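Long-range contacts in adenosine monophosphate-protein transferase (PDB 2EKM), which is of unknown function but, as a member of the adenosine-specific kinase family, may act on adenosine or its nucleotides: residues A[16-21]-A[83-88]; A[30-35]-A[98-103]; A[42-47]-A[61-66]; A[20-25]-A[106-111]. All blocks are in the same frame, centred on the assembly; numbering follows the deposited sequence.

Contact 1 (A[16-21]-A[83-88]); sequences TNVIIG and TFVIYI
Val18 and Tyr87 face each other as a non-hydrogen-bonded pair of the antiparallel strands 16-21 and 83-88, and their two side chains run alongside each other from the same face of the sheet. The tyrosine can be followed outward from its backbone. Its CB starts near Asn17 O; CD1 passes Asn17 O and Val18 CB; CE1 meets both CB and CG2 of the valine; CZ comes within 3.6 Å of Val18 CG2. That methyl sits over one face of the ring, 3.7 Å from Val18 CG2 to the Tyr87 ring centroid, a CH-pi contact. Val18 CG1 stands between the backbone N and the carbonyl carbon (chi1 69°), which leaves CG2 anti to the N and over the ring. The hydroxyl at the tip leaves the strands and bonds to Thr74 and the carbonyl of Glu11. On the other side of the sheet the Phe84 ring lies flat over Gly21, with Gly21 CA 3.8 Å from the Phe84 ring centroid; a CB there would collide, so glycine suits the place. Ile19 and Ile86 continue this side toward Ile100 of helix 93-101, while Ile20 CG2 meets Thr83 CG2 at 3.9 Å on the side of Val18. Six backbone bonds tie the strands. The backbone thus spends its polarity within the sheet, leaving beta-branched and aromatic groups to build a largely apolar core on both sides.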
loop_
_atom_site.group_PDB
_atom_site.type_symbol
_atom_site.label_atom_id
_atom_site.label_comp_id
_atom_site.label_asym_id
_atom_site.label_seq_id
_atom_site.Cartn_x
_atom_site.Cartn_y
_atom_site.Cartn_z
ATOM N N THR A 16 18.835 8.627 -11.920
ATOM C CA THR A 16 17.545 8.952 -11.330
ATOM C C THR A 16 16.879 7.766 -10.644
ATOM O O THR A 16 17.279 6.610 -10.802
ATOM C CB THR A 16 16.543 9.480 -12.378
ATOM O OG1 THR A 16 16.159 8.408 -13.247
ATOM C CG2 THR A 16 17.159 10.605 -13.197
ATOM N N ASN A 17 15.850 8.087 -9.874
ATOM C CA ASN A 17 15.051 7.100 -9.171
ATOM C C ASN A 17 13.614 7.534 -9.421
ATOM O O ASN A 17 13.336 8.729 -9.548
ATOM C CB ASN A 17 15.350 7.130 -7.673
ATOM C CG ASN A 17 16.467 6.182 -7.276
ATOM O OD1 ASN A 17 16.223 5.010 -6.985
ATOM N ND2 ASN A 17 17.699 6.685 -7.267
ATOM N N VAL A 18 12.704 6.574 -9.515
ATOM C CA VAL A 18 11.314 6.911 -9.741
ATOM C C VAL A 18 10.485 6.351 -8.593
ATOM O O VAL A 18 10.790 5.287 -8.058
ATOM C CB VAL A 18 10.810 6.339 -11.096
ATOM C CG1 VAL A 18 10.724 4.817 -11.032
ATOM C CG2 VAL A 18 9.460 6.954 -11.452
ATOM N N ILE A 19 9.466 7.100 -8.196
ATOM C CA ILE A 19 8.562 6.692 -7.130
ATOM C C ILE A 19 7.152 6.840 -7.692
ATOM O O ILE A 19 6.751 7.929 -8.113
ATOM C CB ILE A 19 8.704 7.587 -5.878
ATOM C CG1 ILE A 19 10.116 7.459 -5.300
ATOM C CG2 ILE A 19 7.678 7.164 -4.820
ATOM C CD1 ILE A 19 10.400 8.417 -4.162
ATOM N N ILE A 20 6.408 5.742 -7.702
ATOM C CA ILE A 20 5.054 5.745 -8.235
ATOM C C ILE A 20 4.049 5.307 -7.176
ATOM O O ILE A 20 4.274 4.335 -6.454
ATOM C CB ILE A 20 4.956 4.804 -9.461
ATOM C CG1 ILE A 20 6.048 5.171 -10.472
ATOM C CG2 ILE A 20 3.581 4.922 -10.105
ATOM C CD1 ILE A 20 6.143 4.234 -11.663
ATOM N N GLY A 21 2.942 6.035 -7.083
ATOM C CA GLY A 21 1.931 5.689 -6.105
ATOM C C GLY A 21 0.532 6.101 -6.510
ATOM O O GLY A 21 0.252 6.352 -7.682
ATOM N N THR A 83 -3.042 8.352 -10.208
ATOM C CA THR A 83 -1.683 7.841 -10.088
ATOM C C THR A 83 -0.736 9.039 -10.028
ATOM O O THR A 83 -0.944 10.032 -10.727
ATOM C CB THR A 83 -1.285 6.990 -11.323
ATOM O OG1 THR A 83 -2.180 5.882 -11.457
ATOM C CG2 THR A 83 0.139 6.465 -11.175
ATOM N N PHE A 84 0.281 8.967 -9.176
ATOM C CA PHE A 84 1.255 10.042 -9.120
ATOM C C PHE A 84 2.622 9.428 -9.399
ATOM O O PHE A 84 2.874 8.265 -9.068
ATOM C CB PHE A 84 1.210 10.796 -7.773
ATOM C CG PHE A 84 1.749 10.028 -6.592
ATOM C CD1 PHE A 84 3.119 9.924 -6.375
ATOM C CD2 PHE A 84 0.883 9.473 -5.656
ATOM C CE1 PHE A 84 3.619 9.281 -5.238
ATOM C CE2 PHE A 84 1.371 8.831 -4.518
ATOM C CZ PHE A 84 2.745 8.737 -4.310
ATOM N N VAL A 85 3.480 10.203 -10.052
ATOM C CA VAL A 85 4.815 9.752 -10.409
ATOM C C VAL A 85 5.829 10.811 -10.015
ATOM O O VAL A 85 5.644 11.995 -10.301
ATOM C CB VAL A 85 4.938 9.501 -11.936
ATOM C CG1 VAL A 85 6.375 9.115 -12.292
ATOM C CG2 VAL A 85 3.978 8.401 -12.363
ATOM N N ILE A 86 6.894 10.376 -9.350
ATOM C CA ILE A 86 7.957 11.273 -8.924
ATOM C C ILE A 86 9.307 10.767 -9.422
ATOM O O ILE A 86 9.621 9.583 -9.304
ATOM C CB ILE A 86 8.054 11.371 -7.378
ATOM C CG1 ILE A 86 6.762 11.942 -6.789
ATOM C CG2 ILE A 86 9.229 12.259 -6.996
ATOM C CD1 ILE A 86 6.735 11.918 -5.262
ATOM N N TYR A 87 10.091 11.674 -9.994
ATOM C CA TYR A 87 11.431 11.355 -10.464
ATOM C C TYR A 87 12.355 12.238 -9.642
ATOM O O TYR A 87 12.080 13.424 -9.465
ATOM C CB TYR A 87 11.585 11.686 -11.952
ATOM C CG TYR A 87 11.141 10.579 -12.877
ATOM C CD1 TYR A 87 12.023 9.570 -13.259
ATOM C CD2 TYR A 87 9.837 10.531 -13.364
ATOM C CE1 TYR A 87 11.617 8.541 -14.103
ATOM C CE2 TYR A 87 9.419 9.506 -14.207
ATOM C CZ TYR A 87 10.315 8.516 -14.573
ATOM O OH TYR A 87 9.908 7.495 -15.399
ATOM N N ILE A 88 13.438 11.665 -9.128
ATOM C CA ILE A 88 14.386 12.439 -8.334
ATOM C C ILE A 88 15.820 12.150 -8.750
ATOM O O ILE A 88 16.130 11.075 -9.257
ATOM C CB ILE A 88 14.254 12.148 -6.811
ATOM C CG1 ILE A 88 14.552 10.674 -6.524
ATOM C CG2 ILE A 88 12.859 12.539 -6.323
ATOM C CD1 ILE A 88 14.547 10.316 -5.046
HETATM O O HOH W 1 18.247 9.531 -7.802
#

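Contact 2 (A[30-35]-A[98-103]); sequences EDLYET and NRIKNV
The guanidinium of Arg99 is the flat group that crosses to helix 28-37: Thr35 CA lies at its edge, in its plane, while Thr35 O approaches obliquely. Arg99 NH1 gives a weak, bent bond to Thr35 O, 2.9 Å long with an angle of 124° at the hydrogen, and NH1 also bonds to Ser38. The arginine chain, extended from CG to NE, runs antiparallel to the Thr35 side chain, so that its aliphatic part packs on the threonine, Arg99 CB lying 3.3 Å from Thr35 OG1. With OG1 anti to the backbone N (chi1 -159°), the hydroxyl faces this chain and reaches a water, which donates to Arg99 O and joins the two helices. Were Arg99 replaced by an alanine, Thr35 O and Ser38 would probably lose this shared donor, and a gap would open beside the threonine. Deeper in, Val103 uses both methyls: Val103 CG1 meets Asp31 CB at 3.8 Å, and CG2 meets Leu32 CD2 at 4.0 Å, the leucine crossing it at about a right angle. Leu32 and Ile100 continue onto Phe84 and Ile86 of the sheet. The chemistry is mixed: a weak bond and a water at the partly exposed Thr35 and Arg99, and plain apolar contact where Leu32 meets Ile100 and Val103 of the turn after the helix.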
loop_
_atom_site.group_PDB
_atom_site.type_symbol
_atom_site.label_atom_id
_atom_site.label_comp_id
_atom_site.label_asym_id
_atom_site.label_seq_id
_atom_site.Cartn_x
_atom_site.Cartn_y
_atom_site.Cartn_z
ATOM N N GLU A 30 0.809 20.200 -5.020
ATOM C CA GLU A 30 1.497 21.176 -4.180
ATOM C C GLU A 30 2.061 20.546 -2.911
ATOM O O GLU A 30 3.124 20.942 -2.445
ATOM C CB GLU A 30 0.568 22.344 -3.809
ATOM C CG GLU A 30 0.052 23.135 -5.005
ATOM C CD GLU A 30 -0.413 24.537 -4.630
ATOM O OE1 GLU A 30 0.061 25.076 -3.608
ATOM O OE2 GLU A 30 -1.242 25.106 -5.369
ATOM N N ASP A 31 1.350 19.570 -2.349
ATOM C CA ASP A 31 1.821 18.910 -1.139
ATOM C C ASP A 31 3.082 18.087 -1.407
ATOM O O ASP A 31 4.021 18.067 -0.622
ATOM C CB ASP A 31 0.704 17.999 -0.627
ATOM C CG ASP A 31 -0.256 18.813 0.228
ATOM O OD1 ASP A 31 -0.234 20.038 0.106
ATOM O OD2 ASP A 31 -1.011 18.221 0.996
ATOM N N LEU A 32 3.114 17.400 -2.542
ATOM C CA LEU A 32 4.298 16.622 -2.889
ATOM C C LEU A 32 5.454 17.585 -3.182
ATOM O O LEU A 32 6.579 17.374 -2.732
ATOM C CB LEU A 32 4.015 15.728 -4.103
ATOM C CG LEU A 32 3.144 14.494 -3.826
ATOM C CD1 LEU A 32 2.809 13.774 -5.127
ATOM C CD2 LEU A 32 3.879 13.561 -2.870
ATOM N N TYR A 33 5.171 18.652 -3.923
ATOM C CA TYR A 33 6.206 19.626 -4.253
ATOM C C TYR A 33 6.811 20.195 -2.975
ATOM O O TYR A 33 8.031 20.267 -2.830
ATOM C CB TYR A 33 5.632 20.784 -5.086
ATOM C CG TYR A 33 6.623 21.919 -5.245
ATOM C CD1 TYR A 33 7.601 21.887 -6.242
ATOM C CD2 TYR A 33 6.653 22.971 -4.326
ATOM C CE1 TYR A 33 8.591 22.867 -6.316
ATOM C CE2 TYR A 33 7.642 23.956 -4.387
ATOM C CZ TYR A 33 8.607 23.896 -5.382
ATOM O OH TYR A 33 9.595 24.846 -5.423
ATOM N N GLU A 34 5.944 20.602 -2.051
ATOM C CA GLU A 34 6.377 21.184 -0.791
ATOM C C GLU A 34 7.244 20.281 0.077
ATOM O O GLU A 34 8.295 20.703 0.557
ATOM C CB GLU A 34 5.156 21.649 0.010
ATOM C CG GLU A 34 4.537 22.932 -0.517
ATOM C CD GLU A 34 3.274 23.338 0.226
ATOM O OE1 GLU A 34 3.171 23.069 1.441
ATOM O OE2 GLU A 34 2.387 23.944 -0.406
ATOM N N THR A 35 6.816 19.038 0.278
ATOM C CA THR A 35 7.574 18.132 1.125
ATOM C C THR A 35 8.926 17.747 0.512
ATOM O O THR A 35 9.894 17.505 1.236
ATOM C CB THR A 35 6.733 16.868 1.467
ATOM O OG1 THR A 35 7.271 16.243 2.643
ATOM C CG2 THR A 35 6.727 15.882 0.301
ATOM N N ASN A 98 9.499 8.358 3.412
ATOM C CA ASN A 98 8.628 8.559 4.567
ATOM C C ASN A 98 7.829 9.866 4.484
ATOM O O ASN A 98 6.680 9.920 4.927
ATOM C CB ASN A 98 9.426 8.481 5.877
ATOM C CG ASN A 98 9.744 7.045 6.277
ATOM O OD1 ASN A 98 9.085 6.111 5.826
ATOM N ND2 ASN A 98 10.741 6.866 7.134
ATOM N N ARG A 99 8.420 10.917 3.921
ATOM C CA ARG A 99 7.690 12.185 3.780
ATOM C C ARG A 99 6.488 11.971 2.871
ATOM O O ARG A 99 5.386 12.452 3.146
ATOM C CB ARG A 99 8.587 13.272 3.173
ATOM C CG ARG A 99 9.569 13.868 4.154
ATOM C CD ARG A 99 10.513 14.859 3.479
ATOM N NE ARG A 99 11.269 15.601 4.481
ATOM C CZ ARG A 99 11.076 16.883 4.769
ATOM N NH1 ARG A 99 10.159 17.586 4.120
ATOM N NH2 ARG A 99 11.776 17.451 5.738
ATOM N N ILE A 100 6.711 11.237 1.787
ATOM C CA ILE A 100 5.661 10.951 0.818
ATOM C C ILE A 100 4.522 10.135 1.434
ATOM O O ILE A 100 3.345 10.431 1.205
ATOM C CB ILE A 100 6.250 10.212 -0.411
ATOM C CG1 ILE A 100 7.234 11.142 -1.139
ATOM C CG2 ILE A 100 5.130 9.765 -1.348
ATOM C CD1 ILE A 100 8.082 10.456 -2.215
ATOM N N LYS A 101 4.869 9.113 2.217
ATOM C CA LYS A 101 3.861 8.275 2.869
ATOM C C LYS A 101 2.972 9.130 3.763
ATOM O O LYS A 101 1.780 8.854 3.914
ATOM C CB LYS A 101 4.513 7.214 3.760
ATOM C CG LYS A 101 5.364 6.187 3.061
ATOM C CD LYS A 101 6.136 5.387 4.102
ATOM C CE LYS A 101 7.128 4.442 3.463
ATOM N NZ LYS A 101 7.945 3.740 4.495
ATOM N N ASN A 102 3.568 10.160 4.360
ATOM C CA ASN A 102 2.863 11.049 5.283
ATOM C C ASN A 102 2.042 12.168 4.648
ATOM O O ASN A 102 1.372 12.918 5.356
ATOM C CB ASN A 102 3.864 11.658 6.274
ATOM C CG ASN A 102 4.602 10.601 7.084
ATOM O OD1 ASN A 102 5.568 10.903 7.786
ATOM N ND2 ASN A 102 4.148 9.357 6.992
ATOM N N VAL A 103 2.102 12.303 3.325
ATOM C CA VAL A 103 1.311 13.329 2.655
ATOM C C VAL A 103 -0.145 12.897 2.801
ATOM O O VAL A 103 -0.513 11.797 2.385
ATOM C CB VAL A 103 1.693 13.445 1.161
ATOM C CG1 VAL A 103 0.667 14.294 0.418
ATOM C CG2 VAL A 103 3.076 14.080 1.036
HETATM O O HOH W 2 5.373 14.863 4.160
#

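Contact 3 (A[42-47]-A[61-66]); sequences HLKFGI and DGNDEE
Asn63 and Phe45 cross at about a right angle, the amide plane turned 36° from the ring plane, with Asn63 OD1 over one face of the ring, toward its rim. The amide works with both ends along strand 44-50, much as a backbone peptide would. Asn63 ND2 gives a nearly straight bond to Leu43 O, 3.0 Å and 170° at the hydrogen, in the plane of the carbonyl and of the amide; OD1 takes Phe45 N at 2.8 Å. With CG placed between the backbone N and the carbonyl carbon (chi1 62°), the amide swings back along the strand to reach both, and its rotation is fixed by the pair of bonds. The backbone N of Asn63 meanwhile donates to Phe45 O. The Phe45 ring touches Asn63 ND2, 3.5 Å from its CE2, and Gly62 CA, 3.7 Å from its CE1. With a serine at Phe45, the Asn63 amide is likely to lose this cover, and a gap would open beside Gly62. Gly62 itself pairs with Gly46, at backbone angles that call for glycine, and a CB would run into Phe45 O. Beyond it Ile47 N donates to Asp61 O, 2.7 Å away, while Asp61 OD1 accepts Gly62 N. The contact closes the open end of the beta hairpin of strands 44-50 and 57-62. Asp64, the N-cap, then starts helix 65-78, Phe45 and Ile47 pack beneath helix 28-37 on Leu36, and strand 83-89 runs along the other edge of strand 44-50.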
loop_
_atom_site.group_PDB
_atom_site.type_symbol
_atom_site.label_atom_id
_atom_site.label_comp_id
_atom_site.label_asym_id
_atom_site.label_seq_id
_atom_site.Cartn_x
_atom_site.Cartn_y
_atom_site.Cartn_z
ATOM N N HIS A 42 19.126 20.633 -2.148
ATOM C CA HIS A 42 19.802 20.199 -3.383
ATOM C C HIS A 42 19.046 19.094 -4.151
ATOM O O HIS A 42 19.402 18.745 -5.267
ATOM C CB HIS A 42 21.209 19.713 -3.019
ATOM C CG HIS A 42 22.048 20.859 -2.524
ATOM N ND1 HIS A 42 22.158 22.042 -3.168
ATOM C CD2 HIS A 42 22.871 20.893 -1.391
ATOM C CE1 HIS A 42 23.027 22.775 -2.442
ATOM N NE2 HIS A 42 23.470 22.108 -1.371
ATOM N N LEU A 43 17.981 18.545 -3.578
ATOM C CA LEU A 43 17.234 17.513 -4.284
ATOM C C LEU A 43 16.587 18.085 -5.543
ATOM O O LEU A 43 16.012 19.173 -5.515
ATOM C CB LEU A 43 16.142 16.922 -3.387
ATOM C CG LEU A 43 15.291 15.829 -4.052
ATOM C CD1 LEU A 43 16.112 14.545 -4.199
ATOM C CD2 LEU A 43 14.045 15.567 -3.217
ATOM N N LYS A 44 16.697 17.353 -6.647
ATOM C CA LYS A 44 16.087 17.758 -7.911
ATOM C C LYS A 44 14.927 16.793 -8.095
ATOM O O LYS A 44 15.084 15.585 -7.893
ATOM C CB LYS A 44 17.070 17.606 -9.079
ATOM C CG LYS A 44 18.365 18.385 -8.911
ATOM C CD LYS A 44 18.097 19.870 -8.678
ATOM C CE LYS A 44 19.395 20.627 -8.420
ATOM N NZ LYS A 44 19.151 22.055 -8.090
ATOM N N PHE A 45 13.768 17.308 -8.481
ATOM C CA PHE A 45 12.621 16.431 -8.642
ATOM C C PHE A 45 11.576 16.917 -9.640
ATOM O O PHE A 45 11.523 18.097 -9.985
ATOM C CB PHE A 45 11.977 16.202 -7.271
ATOM C CG PHE A 45 11.540 17.471 -6.581
ATOM C CD1 PHE A 45 10.289 18.025 -6.838
ATOM C CD2 PHE A 45 12.392 18.127 -5.693
ATOM C CE1 PHE A 45 9.892 19.217 -6.218
ATOM C CE2 PHE A 45 12.003 19.322 -5.070
ATOM C CZ PHE A 45 10.751 19.863 -5.336
ATOM N N GLY A 46 10.766 15.971 -10.105
ATOM C CA GLY A 46 9.693 16.253 -11.039
ATOM C C GLY A 46 8.489 15.455 -10.571
ATOM O O GLY A 46 8.633 14.287 -10.201
ATOM N N ILE A 47 7.311 16.074 -10.597
ATOM C CA ILE A 47 6.084 15.432 -10.126
ATOM C C ILE A 47 4.941 15.463 -11.136
ATOM O O ILE A 47 4.685 16.490 -11.755
ATOM C CB ILE A 47 5.558 16.133 -8.855
ATOM C CG1 ILE A 47 6.653 16.177 -7.792
ATOM C CG2 ILE A 47 4.302 15.423 -8.343
ATOM C CD1 ILE A 47 6.405 17.228 -6.718
ATOM N N ASP A 61 4.577 19.625 -11.333
ATOM C CA ASP A 61 5.436 20.647 -10.749
ATOM C C ASP A 61 6.786 19.996 -10.465
ATOM O O ASP A 61 6.956 18.793 -10.670
ATOM C CB ASP A 61 4.854 21.206 -9.451
ATOM C CG ASP A 61 5.310 22.637 -9.179
ATOM O OD1 ASP A 61 6.467 22.970 -9.506
ATOM O OD2 ASP A 61 4.513 23.427 -8.632
ATOM N N GLY A 62 7.738 20.794 -9.999
ATOM C CA GLY A 62 9.065 20.282 -9.710
ATOM C C GLY A 62 10.075 21.401 -9.881
ATOM O O GLY A 62 9.688 22.544 -10.110
ATOM N N ASN A 63 11.362 21.084 -9.765
ATOM C CA ASN A 63 12.406 22.094 -9.923
ATOM C C ASN A 63 13.426 21.675 -10.977
ATOM O O ASN A 63 14.522 22.228 -11.045
ATOM C CB ASN A 63 13.118 22.355 -8.587
ATOM C CG ASN A 63 13.820 21.124 -8.047
ATOM O OD1 ASN A 63 13.866 20.081 -8.700
ATOM N ND2 ASN A 63 14.377 21.242 -6.846
ATOM N N ASP A 64 13.056 20.689 -11.790
ATOM C CA ASP A 64 13.921 20.192 -12.855
ATOM C C ASP A 64 13.055 19.847 -14.060
ATOM O O ASP A 64 12.245 18.922 -14.015
ATOM C CB ASP A 64 14.691 18.948 -12.406
ATOM C CG ASP A 64 15.709 18.493 -13.443
ATOM O OD1 ASP A 64 15.295 17.924 -14.479
ATOM O OD2 ASP A 64 16.919 18.715 -13.227
ATOM N N GLU A 65 13.246 20.597 -15.138
ATOM C CA GLU A 65 12.481 20.422 -16.365
ATOM C C GLU A 65 12.509 18.999 -16.924
ATOM O O GLU A 65 11.473 18.459 -17.314
ATOM C CB GLU A 65 12.990 21.413 -17.415
ATOM C CG GLU A 65 12.048 21.645 -18.579
ATOM C CD GLU A 65 12.485 22.815 -19.443
ATOM O OE1 GLU A 65 12.586 23.943 -18.908
ATOM O OE2 GLU A 65 12.730 22.611 -20.653
ATOM N N GLU A 66 13.689 18.392 -16.967
ATOM C CA GLU A 66 13.813 17.041 -17.498
ATOM C C GLU A 66 13.121 15.995 -16.621
ATOM O O GLU A 66 12.536 15.041 -17.135
ATOM C CB GLU A 66 15.291 16.682 -17.689
ATOM C CG GLU A 66 16.000 17.564 -18.718
ATOM C CD GLU A 66 17.451 17.163 -18.948
ATOM O OE1 GLU A 66 18.221 17.119 -17.962
ATOM O OE2 GLU A 66 17.824 16.897 -20.114
#

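Contact 4 (A[20-25]-A[106-111]); sequences IGQSHF and VVRIFA
Two classic beta bulges shape the pairing of strands 16-22 and 108-113, one where Val107 and Arg108 both face Gln22, the other where Phe110 and Ala111 both face Ile20. In each, one carbonyl serves two amides: Gln22 O accepts Val107 N at 2.8 Å and Arg108 N at 3.3 Å, both reaching it from the same face of its plane, and Ile20 O accepts the nitrogens of Phe110 and Ala111. Between the bulges Gly21 lies against Ile109 with only 3.8 Å between their CA atoms; a CB would clash with Arg108 O, so glycine suits this tight crossing. Strand 108-113 is the outermost on this side of the chain's five-stranded antiparallel sheet; a second subunit lies against this edge, packing its Ile109 on Val107 and Arg108 and taking a bond from Gln22 NE2 through its Phe110 O. The other end of the same amide turns to Arg108, whose NE and NH2 both hold Gln22 OE1, at 3.2 and 3.1 Å. The oxygen lies near the guanidinium plane, while the amide and guanidinium planes stand 70° apart; NH2 is tilted modestly from the carbonyl plane, but NE stands well above it. Gln22 reaches the arginine by an extended chain, CG anti to the backbone N (chi1 -174°). Phe110 turns its ring edge to the same oxygen, Phe110 CZ lying 3.5 Å from Gln22 OE1; its CD2 packs on Gly21 CA at 3.6 Å, and its CE1 lies over one face of the Arg108 guanidinium. Beyond the strand, Ser23 OG bonds to Thr28 of helix 28-37.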
loop_
_atom_site.group_PDB
_atom_site.type_symbol
_atom_site.label_atom_id
_atom_site.label_comp_id
_atom_site.label_asym_id
_atom_site.label_seq_id
_atom_site.Cartn_x
_atom_site.Cartn_y
_atom_site.Cartn_z
ATOM N N ILE A 20 6.408 5.742 -7.702
ATOM C CA ILE A 20 5.054 5.745 -8.235
ATOM C C ILE A 20 4.049 5.307 -7.176
ATOM O O ILE A 20 4.274 4.335 -6.454
ATOM C CB ILE A 20 4.956 4.804 -9.461
ATOM C CG1 ILE A 20 6.048 5.171 -10.472
ATOM C CG2 ILE A 20 3.581 4.922 -10.105
ATOM C CD1 ILE A 20 6.143 4.234 -11.663
ATOM N N GLY A 21 2.942 6.035 -7.083
ATOM C CA GLY A 21 1.931 5.689 -6.105
ATOM C C GLY A 21 0.532 6.101 -6.510
ATOM O O GLY A 21 0.252 6.352 -7.682
ATOM N N GLN A 22 -0.350 6.175 -5.522
ATOM C CA GLN A 22 -1.736 6.550 -5.749
ATOM C C GLN A 22 -2.128 7.596 -4.718
ATOM O O GLN A 22 -1.754 7.499 -3.544
ATOM C CB GLN A 22 -2.630 5.324 -5.606
ATOM C CG GLN A 22 -4.080 5.546 -5.961
ATOM C CD GLN A 22 -4.895 4.293 -5.732
ATOM O OE1 GLN A 22 -4.464 3.192 -6.077
ATOM N NE2 GLN A 22 -6.078 4.448 -5.149
ATOM N N SER A 23 -2.897 8.582 -5.160
ATOM C CA SER A 23 -3.328 9.662 -4.290
ATOM C C SER A 23 -4.749 10.097 -4.656
ATOM O O SER A 23 -5.465 9.385 -5.360
ATOM C CB SER A 23 -2.362 10.841 -4.454
ATOM O OG SER A 23 -2.653 11.874 -3.542
ATOM N N HIS A 24 -5.155 11.261 -4.161
ATOM C CA HIS A 24 -6.472 11.806 -4.465
ATOM C C HIS A 24 -6.438 13.301 -4.171
ATOM O O HIS A 24 -5.571 13.768 -3.434
ATOM C CB HIS A 24 -7.551 11.123 -3.619
ATOM C CG HIS A 24 -7.621 11.620 -2.211
ATOM N ND1 HIS A 24 -8.616 12.468 -1.771
ATOM C CD2 HIS A 24 -6.806 11.413 -1.150
ATOM C CE1 HIS A 24 -8.409 12.761 -0.500
ATOM N NE2 HIS A 24 -7.318 12.134 -0.099
ATOM N N PHE A 25 -7.377 14.039 -4.755
ATOM C CA PHE A 25 -7.479 15.488 -4.579
ATOM C C PHE A 25 -6.344 16.219 -5.288
ATOM O O PHE A 25 -5.187 15.795 -5.246
ATOM C CB PHE A 25 -7.479 15.868 -3.092
ATOM C CG PHE A 25 -7.968 17.271 -2.823
ATOM C CD1 PHE A 25 -8.947 17.851 -3.630
ATOM C CD2 PHE A 25 -7.459 18.010 -1.761
ATOM C CE1 PHE A 25 -9.407 19.148 -3.382
ATOM C CE2 PHE A 25 -7.913 19.311 -1.504
ATOM C CZ PHE A 25 -8.887 19.878 -2.316
ATOM N N VAL A 106 -1.880 11.129 -0.156
ATOM C CA VAL A 106 -1.329 9.847 -0.592
ATOM C C VAL A 106 -2.063 8.640 -0.003
ATOM O O VAL A 106 -2.215 8.523 1.206
ATOM C CB VAL A 106 0.186 9.763 -0.250
ATOM C CG1 VAL A 106 0.736 8.372 -0.563
ATOM C CG2 VAL A 106 0.952 10.810 -1.052
ATOM N N VAL A 107 -2.509 7.740 -0.873
ATOM C CA VAL A 107 -3.219 6.540 -0.447
ATOM C C VAL A 107 -2.236 5.385 -0.251
ATOM O O VAL A 107 -2.326 4.624 0.720
ATOM C CB VAL A 107 -4.280 6.133 -1.493
ATOM C CG1 VAL A 107 -4.973 4.844 -1.069
ATOM C CG2 VAL A 107 -5.300 7.246 -1.646
ATOM N N ARG A 108 -1.293 5.265 -1.176
ATOM C CA ARG A 108 -0.288 4.213 -1.113
ATOM C C ARG A 108 0.776 4.438 -2.172
ATOM O O ARG A 108 0.608 5.276 -3.065
ATOM C CB ARG A 108 -0.929 2.846 -1.338
ATOM C CG ARG A 108 -1.701 2.744 -2.640
ATOM C CD ARG A 108 -2.135 1.317 -2.890
ATOM N NE ARG A 108 -3.150 1.255 -3.929
ATOM C CZ ARG A 108 -3.573 0.132 -4.493
ATOM N NH1 ARG A 108 -3.063 -1.034 -4.117
ATOM N NH2 ARG A 108 -4.513 0.178 -5.426
ATOM N N ILE A 109 1.864 3.680 -2.068
ATOM C CA ILE A 109 2.969 3.776 -3.008
ATOM C C ILE A 109 3.169 2.408 -3.660
ATOM O O ILE A 109 3.173 1.388 -2.969
ATOM C CB ILE A 109 4.257 4.202 -2.277
ATOM C CG1 ILE A 109 3.988 5.491 -1.493
ATOM C CG2 ILE A 109 5.397 4.399 -3.276
ATOM C CD1 ILE A 109 5.149 5.937 -0.621
ATOM N N PHE A 110 3.328 2.395 -4.984
ATOM C CA PHE A 110 3.509 1.154 -5.731
ATOM C C PHE A 110 4.973 0.733 -5.887
ATOM O O PHE A 110 5.281 -0.462 -5.902
ATOM C CB PHE A 110 2.874 1.275 -7.127
ATOM C CG PHE A 110 1.374 1.491 -7.109
ATOM C CD1 PHE A 110 0.526 0.554 -6.527
ATOM C CD2 PHE A 110 0.814 2.619 -7.700
ATOM C CE1 PHE A 110 -0.868 0.737 -6.535
ATOM C CE2 PHE A 110 -0.569 2.813 -7.715
ATOM C CZ PHE A 110 -1.412 1.870 -7.131
ATOM N N ALA A 111 5.872 1.704 -6.006
ATOM C CA ALA A 111 7.278 1.385 -6.177
ATOM C C ALA A 111 8.201 2.576 -5.959
ATOM O O ALA A 111 7.808 3.726 -6.133
ATOM C CB ALA A 111 7.509 0.810 -7.581
#

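Overall arrangement
Contacts 1, 3 and 4 all lie on one five-stranded antiparallel sheet ordered 57-62, 44-50, 83-89, 16-22, 108-113: contact 1 joins two of its inner strands, 16-22 and 83-89, close to the centre of the subunit, contact 4 shares Ile20 and Gly21 with it and adds one outermost strand, and contact 3 closes the hairpin at the other. Contacts 3 and 4 are about 18 Å apart between centres. Contact 2 packs helices 28-37 and 93-101 over the sheet, its centre about 12 Å from that of contact 1. Along the chain contact 3 is nested inside the loops closed by the others, while contacts 1 and 2 cross, so sheet and helices interlock; contacts 2 and 4, and contact 3 through Asp61, meet neighbouring subunits.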